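Local atomic coordinates of hypothetical protein (Legionella pneumophila subsp. pneumophila, PDB entry 4JX2), a protein that is of unknown function but is probably secreted, its precursor apparently made with a signal peptide, and belongs to the DUF5624 family. Residues A[89-92]-A[96-99]; A[305-310]-A[315-320]. All coordinates share one frame; numbering follows the deposited sequence.

Interaction 1 joins strands 86-90 and 96-101, a beta hairpin at one margin of the five-stranded mixed sheet, with 96-101 as its outermost strand on that side. Interaction 2 comes much later in the chain, where the loop after strand 296-298, the outermost strand at the other margin, meets the first turns of helix 315-339. Their centres nevertheless lie about 12 Å apart and the two touch: Tyr90 OH is 2.7 Å from Ala310 O and 2.9 Å from Gly309 N, both probable hydrogen bonds. The loop 305-310 thus returns from the far margin of the sheet to the hairpin before the helix starts, tying two sequence-distant parts together.

Interaction 1. Residues A[89-92]-A[96-99]; sequences IYNS and LKLK
Leu96 swings CG opposite its N (chi1 -176°), and chi2 of 67° then turns CD1 over one face of the Tyr90 ring, whose own CG stands anti to the carbonyl carbon (chi1 -76°). Leu96 CD1 sits 3.9 Å from the centroid of the Tyr90 ring, a CH-pi contact shifted toward the rim, and 3.5 Å from Tyr90 CZ. On that same side the leucine backbone passes close to the ring, Leu96 N lying 3.5 Å from Tyr90 CD1. Beyond the ring, Tyr90 OH reaches the loop of Gly309 and Ala310. The other face of the sheet carries Ile89 and Leu98, where Ile89 CD1 packs 4.0 Å from Leu98 CB, next to Leu242 and Ile246 of helix 223-247. Between these layers run nearly straight hydrogen bonds from Ile89 N to Leu98 O (2.9 Å) and from Lys97 N to Ile89 O (2.8 Å). Leu98 N adds a weak third hydrogen bond to the same Ile89 O. The twice-bent Lys97 chain brings CD into van der Waals contact with Asn91 ND2 at 3.7 Å, while Asn91 OD1 accepts a hydrogen bond from Gln95 N in the turn. Lys97 and Leu98 together face the single residue Ile89, which makes this a classic beta bulge in an antiparallel hairpin.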
loop_
_atom_site.group_PDB
_atom_site.type_symbol
_atom_site.label_atom_id
_atom_site.label_comp_id
_atom_site.label_asym_id
_atom_site.label_seq_id
_atom_site.Cartn_x
_atom_site.Cartn_y
_atom_site.Cartn_z
ATOM N N ILE A 89 15.926 15.882 -0.607
ATOM C CA ILE A 89 17.142 15.221 -0.149
ATOM C C ILE A 89 17.697 16.070 0.997
ATOM O O ILE A 89 17.903 17.279 0.834
ATOM C CB ILE A 89 18.209 14.921 -1.250
ATOM C CG1 ILE A 89 17.596 14.099 -2.426
ATOM C CG2 ILE A 89 19.443 14.204 -0.632
ATOM C CD1 ILE A 89 18.473 13.932 -3.682
ATOM N N TYR A 90 17.908 15.414 2.154
ATOM C CA TYR A 90 18.482 15.973 3.382
ATOM C C TYR A 90 19.715 15.177 3.803
ATOM O O TYR A 90 19.713 13.942 3.749
ATOM C CB TYR A 90 17.451 15.984 4.528
ATOM C CG TYR A 90 16.412 17.077 4.406
ATOM C CD1 TYR A 90 16.668 18.367 4.871
ATOM C CD2 TYR A 90 15.160 16.820 3.841
ATOM C CE1 TYR A 90 15.709 19.380 4.764
ATOM C CE2 TYR A 90 14.207 17.834 3.700
ATOM C CZ TYR A 90 14.489 19.111 4.167
ATOM O OH TYR A 90 13.564 20.115 4.056
ATOM N N ASN A 91 20.770 15.881 4.229
ATOM C CA ASN A 91 21.987 15.214 4.683
ATOM C C ASN A 91 21.870 14.907 6.197
ATOM O O ASN A 91 20.844 15.232 6.811
ATOM C CB ASN A 91 23.243 16.041 4.326
ATOM C CG ASN A 91 23.417 17.410 4.993
ATOM O OD1 ASN A 91 22.769 17.771 5.990
ATOM N ND2 ASN A 91 24.369 18.189 4.485
ATOM N N SER A 92 22.920 14.278 6.789
ATOM C CA SER A 92 23.018 13.908 8.214
ATOM C C SER A 92 22.888 15.117 9.107
ATOM O O SER A 92 22.381 14.997 10.211
ATOM C CB SER A 92 24.350 13.225 8.507
ATOM O OG SER A 92 24.652 12.250 7.523
ATOM N N LEU A 96 18.946 20.773 3.765
ATOM C CA LEU A 96 18.332 20.522 2.458
ATOM C C LEU A 96 19.387 20.591 1.343
ATOM O O LEU A 96 20.083 21.604 1.198
ATOM C CB LEU A 96 17.213 21.541 2.208
ATOM C CG LEU A 96 16.385 21.401 0.940
ATOM C CD1 LEU A 96 15.521 20.120 0.938
ATOM C CD2 LEU A 96 15.491 22.582 0.790
ATOM N N LYS A 97 19.515 19.498 0.579
ATOM C CA LYS A 97 20.484 19.421 -0.510
ATOM C C LYS A 97 19.791 19.563 -1.857
ATOM O O LYS A 97 20.379 20.122 -2.793
ATOM C CB LYS A 97 21.300 18.110 -0.448
ATOM C CG LYS A 97 22.186 17.954 0.807
ATOM C CD LYS A 97 23.180 19.123 1.056
ATOM C CE LYS A 97 24.257 19.316 -0.001
ATOM N NZ LYS A 97 24.867 20.673 0.069
ATOM N N LEU A 98 18.527 19.095 -1.940
ATOM C CA LEU A 98 17.710 19.121 -3.162
ATOM C C LEU A 98 16.218 19.135 -2.816
ATOM O O LEU A 98 15.791 18.452 -1.887
ATOM C CB LEU A 98 18.047 17.876 -4.021
ATOM C CG LEU A 98 17.433 17.758 -5.415
ATOM C CD1 LEU A 98 18.419 17.162 -6.387
ATOM C CD2 LEU A 98 16.135 16.921 -5.397
ATOM N N LYS A 99 15.437 19.902 -3.593
ATOM C CA LYS A 99 13.978 20.008 -3.531
ATOM C C LYS A 99 13.507 20.127 -4.975
ATOM O O LYS A 99 13.783 21.131 -5.624
ATOM C CB LYS A 99 13.513 21.179 -2.644
ATOM C CG LYS A 99 11.995 21.370 -2.602
ATOM C CD LYS A 99 11.575 22.232 -1.410
ATOM C CE LYS A 99 10.991 23.563 -1.809
ATOM N NZ LYS A 99 10.479 24.320 -0.630
#

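Interaction 2. Residues A[305-310]-A[315-320]; sequences KPSLGA and QADYNY. With 1PE (pentaethylene glycol), chain K; SO4 (sulfate ion), chain E.
Ser307 grips the carboxylate of Asp317 twice, and both bonds fall on the same oxygen. Ser307 N gives a hydrogen bond to Asp317 OD2 at 2.9 Å, nearly along the C-O axis, while Ser307 OG donates to Asp317 OD2 at 2.7 Å from the anti side, somewhat out of the carboxylate plane. The hydroxyl can turn to this oxygen because it stands between the serine's backbone N and carbonyl carbon, chi1 73°. Thr314 N also bonds to that OG, just ahead of the helix. The carboxylate lies on the first turn of helix 315-339, so the loop's two overlapping beta turns, type I from Lys305 to Leu308 and type II from Ser307 to Ala310, are tied to the helix start in part through this acidic residue. Lys305 bends at chi2 (-68°) and then extends, crossing Tyr320 at about a right angle. Lys305 CE rests over one face of the Tyr320 ring, 3.7 Å from its centroid, and Lys305 NZ continues above that face, 4.8 Å from the same centroid, in a cation-pi contact. A pentaethylene glycol, probably from the crystallisation liquor, curls round the ammonium group, with Lys305 NZ bonding to its OH5 at 2.6 Å and OH6 at 2.9 Å. Tyr320 OH meanwhile bonds to Ala303 N.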
loop_
_atom_site.group_PDB
_atom_site.type_symbol
_atom_site.label_atom_id
_atom_site.label_comp_id
_atom_site.label_asym_id
_atom_site.label_seq_id
_atom_site.Cartn_x
_atom_site.Cartn_y
_atom_site.Cartn_z
ATOM N N LYS A 305 5.602 16.115 7.750
ATOM C CA LYS A 305 6.037 16.928 8.889
ATOM C C LYS A 305 6.129 18.462 8.572
ATOM O O LYS A 305 6.315 18.848 7.409
ATOM C CB LYS A 305 7.371 16.388 9.425
ATOM C CG LYS A 305 7.212 15.093 10.199
ATOM C CD LYS A 305 6.474 15.335 11.485
ATOM C CE LYS A 305 5.845 14.096 12.020
ATOM N NZ LYS A 305 5.056 14.433 13.214
ATOM N N PRO A 306 5.978 19.344 9.594
ATOM C CA PRO A 306 5.934 20.798 9.312
ATOM C C PRO A 306 7.189 21.392 8.695
ATOM O O PRO A 306 7.043 22.219 7.798
ATOM C CB PRO A 306 5.664 21.432 10.678
ATOM C CG PRO A 306 5.054 20.344 11.493
ATOM C CD PRO A 306 5.685 19.067 11.021
ATOM N N SER A 307 8.405 20.985 9.143
ATOM C CA SER A 307 9.649 21.544 8.596
ATOM C C SER A 307 10.106 20.852 7.281
ATOM O O SER A 307 11.218 21.098 6.819
ATOM C CB SER A 307 10.761 21.527 9.634
ATOM O OG SER A 307 11.261 20.225 9.872
ATOM N N LEU A 308 9.239 20.047 6.650
ATOM C CA LEU A 308 9.554 19.409 5.365
ATOM C C LEU A 308 9.598 20.487 4.290
ATOM O O LEU A 308 8.644 21.256 4.159
ATOM C CB LEU A 308 8.521 18.323 5.023
ATOM C CG LEU A 308 8.810 17.427 3.816
ATOM C CD1 LEU A 308 9.998 16.510 4.067
ATOM C CD2 LEU A 308 7.605 16.600 3.479
ATOM N N GLY A 309 10.729 20.588 3.599
ATOM C CA GLY A 309 10.908 21.595 2.562
ATOM C C GLY A 309 11.717 22.792 3.009
ATOM O O GLY A 309 12.195 23.549 2.160
ATOM N N ALA A 310 11.891 22.968 4.341
ATOM C CA ALA A 310 12.702 24.040 4.919
ATOM C C ALA A 310 14.191 23.760 4.662
ATOM O O ALA A 310 14.561 22.614 4.367
ATOM C CB ALA A 310 12.433 24.161 6.415
ATOM N N GLN A 315 15.100 18.703 14.502
ATOM C CA GLN A 315 15.637 17.432 14.993
ATOM C C GLN A 315 14.502 16.408 15.168
ATOM O O GLN A 315 14.673 15.255 14.769
ATOM C CB GLN A 315 16.459 17.616 16.282
ATOM C CG GLN A 315 17.400 16.434 16.595
ATOM C CD GLN A 315 18.552 16.265 15.618
ATOM O OE1 GLN A 315 19.441 17.115 15.511
ATOM N NE2 GLN A 315 18.578 15.144 14.906
ATOM N N ALA A 316 13.319 16.859 15.646
ATOM C CA ALA A 316 12.119 16.028 15.801
ATOM C C ALA A 316 11.647 15.460 14.447
ATOM O O ALA A 316 11.385 14.259 14.349
ATOM C CB ALA A 316 10.996 16.832 16.447
ATOM N N ASP A 317 11.554 16.319 13.411
ATOM C CA ASP A 317 11.113 15.916 12.074
ATOM C C ASP A 317 12.154 15.034 11.401
ATOM O O ASP A 317 11.775 14.099 10.704
ATOM C CB ASP A 317 10.797 17.144 11.209
ATOM C CG ASP A 317 9.577 17.914 11.670
ATOM O OD1 ASP A 317 8.916 17.467 12.636
ATOM O OD2 ASP A 317 9.255 18.944 11.043
ATOM N N TYR A 318 13.453 15.312 11.616
ATOM C CA TYR A 318 14.518 14.491 11.057
ATOM C C TYR A 318 14.473 13.086 11.699
ATOM O O TYR A 318 14.454 12.086 10.972
ATOM C CB TYR A 318 15.905 15.148 11.234
ATOM C CG TYR A 318 17.054 14.298 10.720
ATOM C CD1 TYR A 318 17.390 14.286 9.367
ATOM C CD2 TYR A 318 17.802 13.505 11.585
ATOM C CE1 TYR A 318 18.443 13.504 8.888
ATOM C CE2 TYR A 318 18.852 12.711 11.118
ATOM C CZ TYR A 318 19.172 12.714 9.769
ATOM O OH TYR A 318 20.210 11.932 9.307
ATOM N N ASN A 319 14.410 13.021 13.052
ATOM C CA ASN A 319 14.353 11.752 13.782
ATOM C C ASN A 319 13.118 10.958 13.360
ATOM O O ASN A 319 13.167 9.726 13.316
ATOM C CB ASN A 319 14.387 11.971 15.314
ATOM C CG ASN A 319 15.696 12.553 15.832
ATOM O OD1 ASN A 319 16.739 12.548 15.160
ATOM N ND2 ASN A 319 15.674 13.090 17.041
ATOM N N TYR A 320 12.033 11.671 12.992
ATOM C CA TYR A 320 10.806 11.037 12.540
ATOM C C TYR A 320 11.047 10.242 11.246
ATOM O O TYR A 320 10.761 9.054 11.212
ATOM C CB TYR A 320 9.651 12.052 12.363
ATOM C CG TYR A 320 8.410 11.406 11.791
ATOM C CD1 TYR A 320 7.649 10.516 12.551
ATOM C CD2 TYR A 320 8.058 11.590 10.457
ATOM C CE1 TYR A 320 6.542 9.865 12.008
ATOM C CE2 TYR A 320 6.943 10.957 9.909
ATOM C CZ TYR A 320 6.191 10.092 10.687
ATOM O OH TYR A 320 5.124 9.435 10.129
HETATM O OH2 1PE K . 7.066 16.144 15.037
HETATM C C12 1PE K . 7.402 15.126 15.991
HETATM C C22 1PE K . 7.456 13.758 15.307
HETATM O OH3 1PE K . 6.815 12.709 16.054
HETATM C C13 1PE K . 4.946 11.584 14.867
HETATM C C23 1PE K . 5.388 12.607 15.915
HETATM O OH4 1PE K . 3.541 11.749 14.660
HETATM C C14 1PE K . 1.999 12.725 13.045
HETATM C C24 1PE K . 3.110 11.697 13.300
HETATM O OH5 1PE K . 2.539 14.051 12.960
HETATM C C15 1PE K . 2.087 16.406 12.366
HETATM C C25 1PE K . 1.926 14.922 11.994
HETATM O OH6 1PE K . 3.203 16.683 13.230
HETATM C C16 1PE K . 3.773 16.339 15.603
HETATM C C26 1PE K . 2.817 16.978 14.584
HETATM O OH7 1PE K . 3.126 15.344 16.424
HETATM S S SO4 E . 15.505 22.078 16.187
HETATM O O1 SO4 E . 16.483 22.341 17.246
HETATM O O2 SO4 E . 14.727 20.880 16.537
HETATM O O3 SO4 E . 14.607 23.230 16.028
HETATM O O4 SO4 E . 16.215 21.863 14.928
#